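Local coordinates for farnesyl diphosphate synthase (Rhodobacter capsulatus, PDB 3M0G), which probably condenses farnesyl diphosphate with isopentenyl diphosphate to make geranylgeranyl diphosphate, a magnesium-dependent step that feeds carotenoid and chlorophyll biosynthesis, at residues B[33-36]-B[37-41]; B[75-78]-B[79-83]; B[165-168]-B[169-172]; B[200-203]-B[204-208]. One frame throughout, in Å; residues are numbered along the deposited sequence.

Contact 1 (B[33-36]-B[37-41]); sequences AMAY and AAQGG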
ATOM      1  N   ALA B  33       8.211  15.089  -3.914  1.00 10.92           N
ATOM      2  CA  ALA B  33       6.880  15.119  -3.330  1.00 11.20           C
ATOM      3  C   ALA B  33       6.789  14.213  -2.103  1.00 10.64           C
ATOM      4  O   ALA B  33       6.260  14.618  -1.065  1.00  9.99           O
ATOM      5  CB  ALA B  33       5.827  14.738  -4.381  1.00 11.05           C
HETATM    6  N   MSE B  34       7.318  12.997  -2.226  1.00 10.88           N
HETATM    7  CA  MSE B  34       7.332  12.037  -1.113  1.00 11.39           C
HETATM    8  C   MSE B  34       8.156  12.600   0.042  1.00  9.65           C
HETATM    9  O   MSE B  34       7.711  12.614   1.191  1.00  9.06           O
HETATM   10  CB  MSE B  34       7.932  10.693  -1.550  1.00 13.65           C
HETATM   11  CG  MSE B  34       7.181  10.013  -2.686  1.00 11.32           C
HETATM   12 SE   MSE B  34       8.091   8.414  -3.346  1.00 18.22          SE
HETATM   13  CE  MSE B  34       7.923   7.311  -1.738  1.00 10.70           C
ATOM     14  N   ALA B  35       9.361  13.067  -0.279  1.00  8.53           N
ATOM     15  CA  ALA B  35      10.270  13.644   0.711  1.00  8.06           C
ATOM     16  C   ALA B  35       9.587  14.794   1.461  1.00  8.50           C
ATOM     17  O   ALA B  35       9.656  14.880   2.698  1.00  8.66           O
ATOM     18  CB  ALA B  35      11.563  14.118   0.035  1.00  7.86           C
ATOM     19  N   TYR B  36       8.904  15.647   0.701  1.00  8.95           N
ATOM     20  CA  TYR B  36       8.174  16.811   1.245  1.00  9.66           C
ATOM     21  C   TYR B  36       7.050  16.362   2.189  1.00 10.71           C
ATOM     22  O   TYR B  36       6.882  16.919   3.268  1.00 10.12           O
ATOM     23  CB  TYR B  36       7.626  17.642   0.081  1.00  9.81           C
ATOM     24  CG  TYR B  36       6.893  18.913   0.444  1.00 13.16           C
ATOM     25  CD1 TYR B  36       7.588  20.112   0.631  1.00 10.36           C
ATOM     26  CD2 TYR B  36       5.494  18.931   0.554  1.00 10.31           C
ATOM     27  CE1 TYR B  36       6.920  21.280   0.959  1.00 13.33           C
ATOM     28  CE2 TYR B  36       4.814  20.101   0.882  1.00 13.18           C
ATOM     29  CZ  TYR B  36       5.534  21.266   1.078  1.00 10.46           C
ATOM     30  OH  TYR B  36       4.875  22.424   1.390  1.00 13.48           O
ATOM     31  N   ALA B  37       6.311  15.328   1.781  1.00 12.27           N
ATOM     32  CA  ALA B  37       5.151  14.831   2.544  1.00 13.39           C
ATOM     33  C   ALA B  37       5.564  14.171   3.844  1.00 14.83           C
ATOM     34  O   ALA B  37       4.852  14.253   4.840  1.00 15.71           O
ATOM     35  CB  ALA B  37       4.351  13.871   1.713  1.00 13.26           C
ATOM     36  N   ALA B  38       6.731  13.541   3.832  1.00 14.94           N
ATOM     37  CA  ALA B  38       7.238  12.824   4.991  1.00 15.11           C
ATOM     38  C   ALA B  38       8.091  13.672   5.938  1.00 15.31           C
ATOM     39  O   ALA B  38       8.551  13.168   6.951  1.00 14.79           O
ATOM     40  CB  ALA B  38       8.007  11.577   4.527  1.00 15.26           C
ATOM     41  N   GLN B  39       8.287  14.951   5.607  1.00 16.11           N
ATOM     42  CA  GLN B  39       9.070  15.879   6.423  1.00 16.54           C
ATOM     43  C   GLN B  39       8.231  16.403   7.584  1.00 17.04           C
ATOM     44  O   GLN B  39       7.039  16.698   7.418  1.00 17.23           O
ATOM     45  CB  GLN B  39       9.561  17.068   5.577  1.00 16.81           C
ATOM     46  CG  GLN B  39      10.836  16.830   4.788  1.00 26.34           C
ATOM     47  CD  GLN B  39      11.059  17.834   3.640  1.00 17.79           C
ATOM     48  OE1 GLN B  39      10.540  18.961   3.652  1.00 26.71           O
ATOM     49  NE2 GLN B  39      11.850  17.427   2.656  1.00 26.38           N
ATOM     50  N   GLY B  40       8.854  16.514   8.755  1.00 17.21           N
ATOM     51  CA  GLY B  40       8.230  17.168   9.909  1.00 17.53           C
ATOM     52  C   GLY B  40       7.118  16.379  10.575  1.00 17.43           C
ATOM     53  O   GLY B  40       6.973  15.182  10.339  1.00 17.62           O
ATOM     54  N   GLY B  41       6.331  17.060  11.405  1.00 17.60           N
ATOM     55  CA  GLY B  41       5.285  16.417  12.196  1.00 17.84           C
ATOM     56  C   GLY B  41       5.786  16.085  13.591  1.00 17.97           C
ATOM     57  O   GLY B  41       6.999  15.975  13.814  1.00 18.26           O
TER
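Ala37 N and Ala38 N each reach back four residues along the end of helix 29-37, donating to Ala33 O at 2.9 Å and to Met34 O at 3.0 Å. The next bond spans three residues and is weak: Gln39 N lies 3.4 Å from Tyr36 O. At Gln39 the backbone swings out of helical conformation (psi 140°), and the chain runs on into Gly40 and Gly41.

The side chains follow this change of course. Gln39 folds back over the turn it has just left: with CG anti to its carbonyl carbon (chi1 -84°), CG settles 3.1 Å from Ala35 O, and the extended chain carries NE2 past the same oxygen without the angle for a bond. The Tyr36 ring stands off from the helix and finds its partners elsewhere, its hydroxyl hydrogen-bonded to Pro96 O and its ring edge-to-face with Trp102. On the methyl side, Ala37 CB rests 3.5 Å from Ala33 O, while Ala38 packs on Met18 and Ile22 of helix 3-23.

Ala38 O is taken by Arg43 and Gly40 N by Glu15, which ties down the chain where it enters the GGKR signature of prenyl synthases, a segment that in relatives binds the diphosphate of isopentenyl diphosphate. Across the contact itself the hydrogen bonds all run from main chain to main chain, and the side chains add only van der Waals contact.

Contact 2 (B[75-78]-B[79-83]); sequences AYSL and VHDDM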
ATOM      1  N   ALA B  75       1.966   9.563   6.429  1.00  5.77           N
ATOM      2  CA  ALA B  75       2.258  10.651   5.486  1.00  5.72           C
ATOM      3  C   ALA B  75       1.417  10.497   4.236  1.00  5.20           C
ATOM      4  O   ALA B  75       0.823  11.460   3.748  1.00  5.54           O
ATOM      5  CB  ALA B  75       3.719  10.670   5.123  1.00  5.90           C
ATOM      6  N   TYR B  76       1.360   9.274   3.715  1.00  4.27           N
ATOM      7  CA  TYR B  76       0.601   9.023   2.498  1.00  4.52           C
ATOM      8  C   TYR B  76      -0.902   9.338   2.708  1.00  4.42           C
ATOM      9  O   TYR B  76      -1.577   9.862   1.801  1.00  3.38           O
ATOM     10  CB  TYR B  76       0.845   7.567   2.005  1.00  4.29           C
ATOM     11  CG  TYR B  76      -0.364   6.691   2.062  1.00  4.27           C
ATOM     12  CD1 TYR B  76      -0.476   5.664   3.002  1.00  5.33           C
ATOM     13  CD2 TYR B  76      -1.384   6.862   1.154  1.00  5.10           C
ATOM     14  CE1 TYR B  76      -1.604   4.863   3.054  1.00  4.24           C
ATOM     15  CE2 TYR B  76      -2.531   6.081   1.196  1.00  5.47           C
ATOM     16  CZ  TYR B  76      -2.630   5.083   2.132  1.00  5.27           C
ATOM     17  OH  TYR B  76      -3.759   4.315   2.163  1.00  5.11           O
ATOM     18  N   SER B  77      -1.422   8.986   3.881  1.00  4.67           N
ATOM     19  CA  SER B  77      -2.830   9.162   4.182  1.00  5.70           C
ATOM     20  C   SER B  77      -3.207  10.644   4.117  1.00  6.00           C
ATOM     21  O   SER B  77      -4.197  11.003   3.518  1.00  5.73           O
ATOM     22  CB  SER B  77      -3.175   8.550   5.551  1.00  6.42           C
ATOM     23  OG  SER B  77      -2.839   9.425   6.612  1.00  6.47           O
ATOM     24  N   LEU B  78      -2.370  11.486   4.709  1.00  6.90           N
ATOM     25  CA  LEU B  78      -2.498  12.937   4.628  1.00  7.37           C
ATOM     26  C   LEU B  78      -2.360  13.468   3.196  1.00  7.46           C
ATOM     27  O   LEU B  78      -3.107  14.355   2.776  1.00  8.60           O
ATOM     28  CB  LEU B  78      -1.436  13.572   5.530  1.00  7.19           C
ATOM     29  CG  LEU B  78      -1.482  13.140   7.008  1.00  9.47           C
ATOM     30  CD1 LEU B  78      -0.198  13.616   7.646  1.00  6.33           C
ATOM     31  CD2 LEU B  78      -2.730  13.646   7.745  1.00  6.76           C
ATOM     32  N   VAL B  79      -1.409  12.934   2.439  1.00  7.40           N
ATOM     33  CA  VAL B  79      -1.190  13.427   1.069  1.00  7.05           C
ATOM     34  C   VAL B  79      -2.515  13.320   0.292  1.00  7.75           C
ATOM     35  O   VAL B  79      -2.943  14.283  -0.355  1.00  7.42           O
ATOM     36  CB  VAL B  79      -0.041  12.670   0.338  1.00  6.71           C
ATOM     37  CG1 VAL B  79       0.067  13.097  -1.110  1.00  7.09           C
ATOM     38  CG2 VAL B  79       1.274  12.944   1.000  1.00  7.20           C
ATOM     39  N   HIS B  80      -3.173  12.165   0.401  1.00  7.65           N
ATOM     40  CA  HIS B  80      -4.458  11.967  -0.271  1.00  7.98           C
ATOM     41  C   HIS B  80      -5.617  12.736   0.372  1.00  8.32           C
ATOM     42  O   HIS B  80      -6.498  13.225  -0.328  1.00  7.58           O
ATOM     43  CB  HIS B  80      -4.795  10.463  -0.360  1.00  8.02           C
ATOM     44  CG  HIS B  80      -3.929   9.699  -1.313  1.00  8.70           C
ATOM     45  ND1 HIS B  80      -4.027   8.333  -1.478  1.00  8.40           N
ATOM     46  CD2 HIS B  80      -2.956  10.112  -2.166  1.00  8.57           C
ATOM     47  CE1 HIS B  80      -3.146   7.937  -2.382  1.00  8.88           C
ATOM     48  NE2 HIS B  80      -2.481   8.995  -2.814  1.00  8.36           N
ATOM     49  N   ASP B  81      -5.645  12.795   1.700  1.00  9.60           N
ATOM     50  CA  ASP B  81      -6.780  13.390   2.412  1.00 11.96           C
ATOM     51  C   ASP B  81      -6.920  14.869   2.143  1.00 11.78           C
ATOM     52  O   ASP B  81      -8.044  15.388   2.087  1.00 12.30           O
ATOM     53  CB  ASP B  81      -6.693  13.108   3.912  1.00 14.75           C
ATOM     54  CG  ASP B  81      -6.987  11.661   4.232  1.00 22.31           C
ATOM     55  OD1 ASP B  81      -7.509  10.938   3.349  1.00 15.25           O
ATOM     56  OD2 ASP B  81      -6.680  11.246   5.357  1.00 16.26           O
ATOM     57  N   ASP B  82      -5.781  15.526   1.928  1.00 11.25           N
ATOM     58  CA  ASP B  82      -5.730  16.949   1.578  1.00 12.02           C
ATOM     59  C   ASP B  82      -6.253  17.249   0.183  1.00 11.90           C
ATOM     60  O   ASP B  82      -6.568  18.400  -0.114  1.00 11.90           O
ATOM     61  CB  ASP B  82      -4.300  17.491   1.709  1.00 12.97           C
ATOM     62  CG  ASP B  82      -3.805  17.471   3.130  1.00  6.96           C
ATOM     63  OD1 ASP B  82      -4.646  17.322   4.049  1.00 14.31           O
ATOM     64  OD2 ASP B  82      -2.575  17.564   3.341  1.00 13.85           O
HETATM   65  N   MSE B  83      -6.363  16.227  -0.670  1.00 11.81           N
HETATM   66  CA  MSE B  83      -6.784  16.462  -2.060  1.00 11.98           C
HETATM   67  C   MSE B  83      -8.197  17.052  -2.153  1.00 10.94           C
HETATM   68  O   MSE B  83      -9.033  16.787  -1.279  1.00 10.39           O
HETATM   69  CB  MSE B  83      -6.664  15.194  -2.922  1.00 13.54           C
HETATM   70  CG  MSE B  83      -5.255  14.730  -3.180  1.00 20.95           C
HETATM   71 SE   MSE B  83      -5.207  13.088  -4.246  1.00 18.36          SE
HETATM   72  CE  MSE B  83      -6.582  12.096  -3.332  1.00 21.39           C
TER
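Tyr76 and His80 meet one turn apart near the end of helix 60-81, where the helix runs into the first aspartate-rich motif of the prenyl synthases, begun by Asp81 and Asp82; in relatives this motif binds magnesium.

The aromatic contact is an offset edge-to-face pair: the edge of the tyrosine ring points to the imidazole face, with the centroids of Tyr76 and His80 5.5 Å apart and the planes at 86°. The nearest atoms are Tyr76 CE2 and His80 ND1, at 3.8 Å.

Polar bonds hold the imidazole at both nitrogens, ND1 by Asp112 of the second subunit and NE2 by Val108 O of its own chain. With an alanine in place of His80, that aspartate and Val108 O would probably lose their partner, and the tyrosine edge the face it lies against. Asp82 makes a salt bridge to Arg92.

Among the backbone bonds, each spanning four residues, are His80 N to Tyr76 O (3.1 Å) and, the last of them, Asp82 N to Leu78 O (3.0 Å).

Methyl-to-carbonyl contacts complete the turn. Val79 CB is close to Tyr76 O, and because CG1 lies anti to the backbone N (chi1 174°), the branch beside that nitrogen, Val79 CG2, lies against Ala75 O at 3.2 Å.

Contact 3 (B[165-168]-B[169-172]); sequences PLTL and DEII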
ATOM      1  N   PRO B 165     -27.041  13.967  11.370  1.00 12.34           N
ATOM      2  CA  PRO B 165     -25.720  13.845  12.030  1.00 11.39           C
ATOM      3  C   PRO B 165     -25.451  12.417  12.526  1.00 10.23           C
ATOM      4  O   PRO B 165     -26.405  11.677  12.780  1.00  8.28           O
ATOM      5  CB  PRO B 165     -25.822  14.808  13.215  1.00 11.88           C
ATOM      6  CG  PRO B 165     -26.968  15.723  12.891  1.00  9.30           C
ATOM      7  CD  PRO B 165     -27.920  14.933  12.055  1.00 12.42           C
ATOM      8  N   LEU B 166     -24.170  12.042  12.676  1.00 10.34           N
ATOM      9  CA  LEU B 166     -23.831  10.695  13.139  1.00 10.26           C
ATOM     10  C   LEU B 166     -24.117  10.522  14.629  1.00  9.84           C
ATOM     11  O   LEU B 166     -24.022  11.471  15.408  1.00  9.61           O
ATOM     12  CB  LEU B 166     -22.364  10.310  12.850  1.00 10.41           C
ATOM     13  CG  LEU B 166     -21.800  10.282  11.426  1.00  7.22           C
ATOM     14  CD1 LEU B 166     -20.455   9.560  11.413  1.00 10.76           C
ATOM     15  CD2 LEU B 166     -22.754   9.681  10.373  1.00 10.87           C
ATOM     16  N   THR B 167     -24.454   9.291  15.002  1.00  9.26           N
ATOM     17  CA  THR B 167     -24.647   8.934  16.393  1.00  8.86           C
ATOM     18  C   THR B 167     -23.303   8.665  17.044  1.00  8.08           C
ATOM     19  O   THR B 167     -22.261   8.495  16.359  1.00  7.93           O
ATOM     20  CB  THR B 167     -25.494   7.666  16.563  1.00  9.28           C
ATOM     21  OG1 THR B 167     -24.787   6.535  16.024  1.00 10.83           O
ATOM     22  CG2 THR B 167     -26.846   7.818  15.868  1.00 10.00           C
ATOM     23  N   LEU B 168     -23.337   8.579  18.367  1.00  6.98           N
ATOM     24  CA  LEU B 168     -22.122   8.302  19.111  1.00  7.46           C
ATOM     25  C   LEU B 168     -21.484   7.011  18.604  1.00  8.85           C
ATOM     26  O   LEU B 168     -20.287   6.972  18.326  1.00  9.07           O
ATOM     27  CB  LEU B 168     -22.398   8.223  20.617  1.00  7.27           C
ATOM     28  CG  LEU B 168     -21.172   7.914  21.480  1.00  6.66           C
ATOM     29  CD1 LEU B 168     -20.094   8.962  21.328  1.00  7.29           C
ATOM     30  CD2 LEU B 168     -21.572   7.748  22.953  1.00  7.25           C
ATOM     31  N   ASP B 169     -22.303   5.970  18.470  1.00 10.45           N
ATOM     32  CA  ASP B 169     -21.831   4.674  18.019  1.00 11.15           C
ATOM     33  C   ASP B 169     -21.171   4.753  16.635  1.00  9.99           C
ATOM     34  O   ASP B 169     -20.118   4.150  16.414  1.00  7.83           O
ATOM     35  CB  ASP B 169     -22.956   3.642  18.083  1.00 12.92           C
ATOM     36  CG  ASP B 169     -23.330   3.273  19.513  1.00 20.73           C
ATOM     37  OD1 ASP B 169     -22.546   3.584  20.437  1.00 14.58           O
ATOM     38  OD2 ASP B 169     -24.414   2.680  19.719  1.00 14.47           O
ATOM     39  N   GLU B 170     -21.780   5.522  15.727  1.00 10.25           N
ATOM     40  CA  GLU B 170     -21.181   5.793  14.415  1.00 10.57           C
ATOM     41  C   GLU B 170     -19.846   6.550  14.444  1.00 10.85           C
ATOM     42  O   GLU B 170     -18.880   6.110  13.796  1.00 10.60           O
ATOM     43  CB  GLU B 170     -22.202   6.428  13.449  1.00 10.27           C
ATOM     44  CG  GLU B 170     -23.311   5.438  13.078  1.00 16.96           C
ATOM     45  CD  GLU B 170     -24.605   6.084  12.594  1.00 10.30           C
ATOM     46  OE1 GLU B 170     -25.398   5.359  11.964  1.00 17.27           O
ATOM     47  OE2 GLU B 170     -24.851   7.285  12.849  1.00 16.67           O
ATOM     48  N   ILE B 171     -19.763   7.663  15.176  1.00 11.38           N
ATOM     49  CA  ILE B 171     -18.491   8.400  15.240  1.00 11.39           C
ATOM     50  C   ILE B 171     -17.368   7.638  15.957  1.00 11.21           C
ATOM     51  O   ILE B 171     -16.188   7.875  15.668  1.00 10.90           O
ATOM     52  CB  ILE B 171     -18.586   9.907  15.723  1.00 11.78           C
ATOM     53  CG1 ILE B 171     -18.839  10.027  17.226  1.00 19.64           C
ATOM     54  CG2 ILE B 171     -19.586  10.705  14.893  1.00 20.36           C
ATOM     55  CD1 ILE B 171     -18.476  11.428  17.788  1.00 13.26           C
ATOM     56  N   ILE B 172     -17.730   6.720  16.863  1.00 10.97           N
ATOM     57  CA  ILE B 172     -16.768   5.812  17.522  1.00 10.56           C
ATOM     58  C   ILE B 172     -16.192   4.808  16.498  1.00 10.16           C
ATOM     59  O   ILE B 172     -14.988   4.587  16.439  1.00  9.65           O
ATOM     60  CB  ILE B 172     -17.412   5.032  18.743  1.00 11.08           C
ATOM     61  CG1 ILE B 172     -17.586   5.938  19.962  1.00 11.73           C
ATOM     62  CG2 ILE B 172     -16.561   3.849  19.164  1.00  9.74           C
ATOM     63  CD1 ILE B 172     -18.579   5.392  20.993  1.00 10.85           C
TER
HETATM   64  O   HOH W   1     -26.993   9.172  12.266  1.00 12.16           O
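Glu170 OE2 takes a hydrogen bond from Thr167 N and another from a water at the start of helix 168-194. Thr167 N donates to Glu170 OE2 at 3.0 Å in an almost straight bond (177°), coming in on the anti side and 22° out of the carboxylate plane. The water donates to the same oxygen and also to Pro165 O, bridging the carboxylate to the loop. Thr167 OG1 is near as well, but its bond to OE2 is weak and unsettled.

In return Glu170 N donates to Thr167 OG1 at 3.2 Å. The threonine can accept because OG1 sits between its own backbone N and carbonyl carbon (chi1 65°), turned to the N-H of Glu170. A leucine in place of Glu170 would probably leave Thr167 N without its acceptor and the water with one partner fewer, so that the first turn would be capped from one direction alone.

The helix bonds then begin, Ile171 N to Thr167 O at 2.9 Å and Ile172 N to Leu168 O at 3.0 Å. Ile172 CD1 packs obliquely on Leu168 CG at 3.6 Å. Leu166 CB presses tightly on Ile171 CG2, at 3.5 Å, and Ile171 continues the apolar patch onto Phe243 and Leu246.

Thr167 as N-cap and Glu170 three residues on form a capping box, and the Leu166 to Ile171 contact that straddles it is the hydrophobic staple of a helix start.

Contact 4 (B[200-203]-B[204-208]); sequences PLTA and YATAL. Unlike the reference sequence in segment 200-203: Pro200 (reference Leu), Thr202 (reference Ala).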
ATOM      1  N   PRO B 200      -1.823  -5.871  26.320  1.00  7.20           N
ATOM      2  CA  PRO B 200      -1.728  -4.599  27.028  1.00  7.30           C
ATOM      3  C   PRO B 200      -1.503  -3.383  26.143  1.00  6.98           C
ATOM      4  O   PRO B 200      -2.081  -2.349  26.388  1.00  7.93           O
ATOM      5  CB  PRO B 200      -0.517  -4.786  27.954  1.00  6.69           C
ATOM      6  CG  PRO B 200      -0.427  -6.244  28.182  1.00  6.84           C
ATOM      7  CD  PRO B 200      -0.974  -6.914  26.941  1.00  6.95           C
ATOM      8  N   LEU B 201      -0.652  -3.493  25.138  1.00  6.45           N
ATOM      9  CA  LEU B 201      -0.426  -2.367  24.253  1.00  6.59           C
ATOM     10  C   LEU B 201      -1.635  -2.120  23.339  1.00  7.68           C
ATOM     11  O   LEU B 201      -1.951  -0.964  23.037  1.00  7.90           O
ATOM     12  CB  LEU B 201       0.856  -2.544  23.449  1.00  5.87           C
ATOM     13  CG  LEU B 201       2.116  -2.307  24.297  1.00  2.00           C
ATOM     14  CD1 LEU B 201       3.298  -3.012  23.680  1.00  5.34           C
ATOM     15  CD2 LEU B 201       2.363  -0.801  24.416  1.00  4.96           C
ATOM     16  N   THR B 202      -2.342  -3.187  22.962  1.00  7.81           N
ATOM     17  CA  THR B 202      -3.608  -3.043  22.201  1.00  8.13           C
ATOM     18  C   THR B 202      -4.702  -2.307  23.006  1.00  8.78           C
ATOM     19  O   THR B 202      -5.447  -1.477  22.466  1.00  9.23           O
ATOM     20  CB  THR B 202      -4.125  -4.426  21.711  1.00  8.64           C
ATOM     21  OG1 THR B 202      -3.110  -5.057  20.927  1.00 15.43           O
ATOM     22  CG2 THR B 202      -5.384  -4.287  20.853  1.00 13.90           C
ATOM     23  N   ALA B 203      -4.784  -2.597  24.299  1.00  9.46           N
ATOM     24  CA  ALA B 203      -5.793  -1.994  25.169  1.00  9.67           C
ATOM     25  C   ALA B 203      -5.467  -0.523  25.432  1.00  9.05           C
ATOM     26  O   ALA B 203      -6.345   0.336  25.361  1.00  8.13           O
ATOM     27  CB  ALA B 203      -5.925  -2.791  26.489  1.00 10.14           C
ATOM     28  N   TYR B 204      -4.199  -0.272  25.766  1.00 10.10           N
ATOM     29  CA  TYR B 204      -3.600   1.060  25.852  1.00 10.34           C
ATOM     30  C   TYR B 204      -3.970   1.915  24.642  1.00 10.47           C
ATOM     31  O   TYR B 204      -4.451   3.040  24.776  1.00 10.68           O
ATOM     32  CB  TYR B 204      -2.072   0.931  25.974  1.00  9.89           C
ATOM     33  CG  TYR B 204      -1.281   2.217  25.768  1.00  9.99           C
ATOM     34  CD1 TYR B 204      -1.184   3.187  26.785  1.00 10.31           C
ATOM     35  CD2 TYR B 204      -0.618   2.462  24.562  1.00  9.83           C
ATOM     36  CE1 TYR B 204      -0.459   4.375  26.585  1.00  9.98           C
ATOM     37  CE2 TYR B 204       0.111   3.645  24.353  1.00 10.16           C
ATOM     38  CZ  TYR B 204       0.194   4.588  25.361  1.00 10.13           C
ATOM     39  OH  TYR B 204       0.913   5.750  25.154  1.00  9.85           O
ATOM     40  N   ALA B 205      -3.759   1.355  23.466  1.00 10.75           N
ATOM     41  CA  ALA B 205      -3.949   2.065  22.199  1.00 10.43           C
ATOM     42  C   ALA B 205      -5.416   2.357  21.854  1.00 10.81           C
ATOM     43  O   ALA B 205      -5.729   3.427  21.339  1.00  9.71           O
ATOM     44  CB  ALA B 205      -3.276   1.270  21.080  1.00 10.77           C
ATOM     45  N   THR B 206      -6.296   1.403  22.153  1.00 11.38           N
ATOM     46  CA  THR B 206      -7.741   1.559  21.990  1.00 11.74           C
ATOM     47  C   THR B 206      -8.219   2.773  22.809  1.00 12.02           C
ATOM     48  O   THR B 206      -8.970   3.616  22.302  1.00 12.21           O
ATOM     49  CB  THR B 206      -8.503   0.272  22.454  1.00 11.49           C
ATOM     50  OG1 THR B 206      -8.012  -0.873  21.744  1.00 17.56           O
ATOM     51  CG2 THR B 206      -9.999   0.398  22.224  1.00 17.90           C
ATOM     52  N   ALA B 207      -7.757   2.878  24.060  1.00 12.32           N
ATOM     53  CA  ALA B 207      -8.112   4.018  24.919  1.00 12.49           C
ATOM     54  C   ALA B 207      -7.433   5.317  24.484  1.00 12.99           C
ATOM     55  O   ALA B 207      -8.100   6.354  24.374  1.00 12.61           O
ATOM     56  CB  ALA B 207      -7.849   3.721  26.386  1.00 12.53           C
ATOM     57  N   LEU B 208      -6.121   5.252  24.235  1.00 12.85           N
ATOM     58  CA  LEU B 208      -5.348   6.384  23.708  1.00 13.24           C
ATOM     59  C   LEU B 208      -5.893   6.964  22.389  1.00 13.41           C
ATOM     60  O   LEU B 208      -5.937   8.193  22.215  1.00 14.26           O
ATOM     61  CB  LEU B 208      -3.861   6.006  23.549  1.00 14.20           C
ATOM     62  CG  LEU B 208      -2.919   7.062  22.940  1.00  9.97           C
ATOM     63  CD1 LEU B 208      -2.934   8.356  23.749  1.00 15.55           C
ATOM     64  CD2 LEU B 208      -1.475   6.550  22.796  1.00 15.31           C
TER
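Tyr204 leaves helix 199-219 past the turn before it, touching that turn through CB and one ring edge, and its side chain can be followed outward from CB. Tyr204 CB is close to two carbonyl oxygens, 3.3 Å from Pro200 O and 3.5 Å from Leu201 O. With CG anti to the backbone N (chi1 167°), the ring is carried off the helix, yet one edge stays close: CD2 lies 4.0 Å from Leu201 O, which sits near the ring plane. The same Tyr204 CD2 makes a loose apolar contact of 4.4 Å with Leu201 CD2. Farther out the ring packs among Leu48, Cys280 and Ala281, and at the tip the hydroxyl is hydrogen-bonded to Leu277 O, so this buried polar atom has a partner on helix 275-285.

On another side of the helix Thr206 turns its hydroxyl back to the main chain. Thr206 OG1 donates to Thr202 O at 2.7 Å, shorter than the 3.0 Å bond from Thr206 N to that oxygen. The two donors approach Thr202 O from opposite faces of its carbonyl plane, so the carbonyl is held from both sides and the rotation of the threonine is fixed. The hydroxyl of Thr202, a residue that differs from the reference sequence, is likewise hydrogen-bonded to Arg198 O.

Tyr204 N to Pro200 O and Ala207 N to Ala203 O continue the regular bonding, while the small Ala205 fits against Ser184 and Ala187 of helix 168-194. A hydroxyl returned to the carbonyl four residues back is a common habit of threonine within helices, here on one of the long packed helices of the all-alpha isoprenoid synthase fold.

Contacts 1 and 2 are neighbours that touch directly, Ala37 CB meeting Val79 CG2 at 3.3 Å, and both lie at or near the ends of helices that run into signature segments of the family. Contact 2 is the buried one of the pair and reaches into the dimer interface through its histidine; contact 1 is only partly buried. Contact 3 lies at the surface, its centre about 21 Å from the centre of the chain, and relies on a carboxylate, a hydroxyl and a water to start its helix. Contact 4, on the next helix along the chain, has its nearest atoms about 8 Å from contact 3 and is partly buried, with Tyr204 buried and Thr206 exposed.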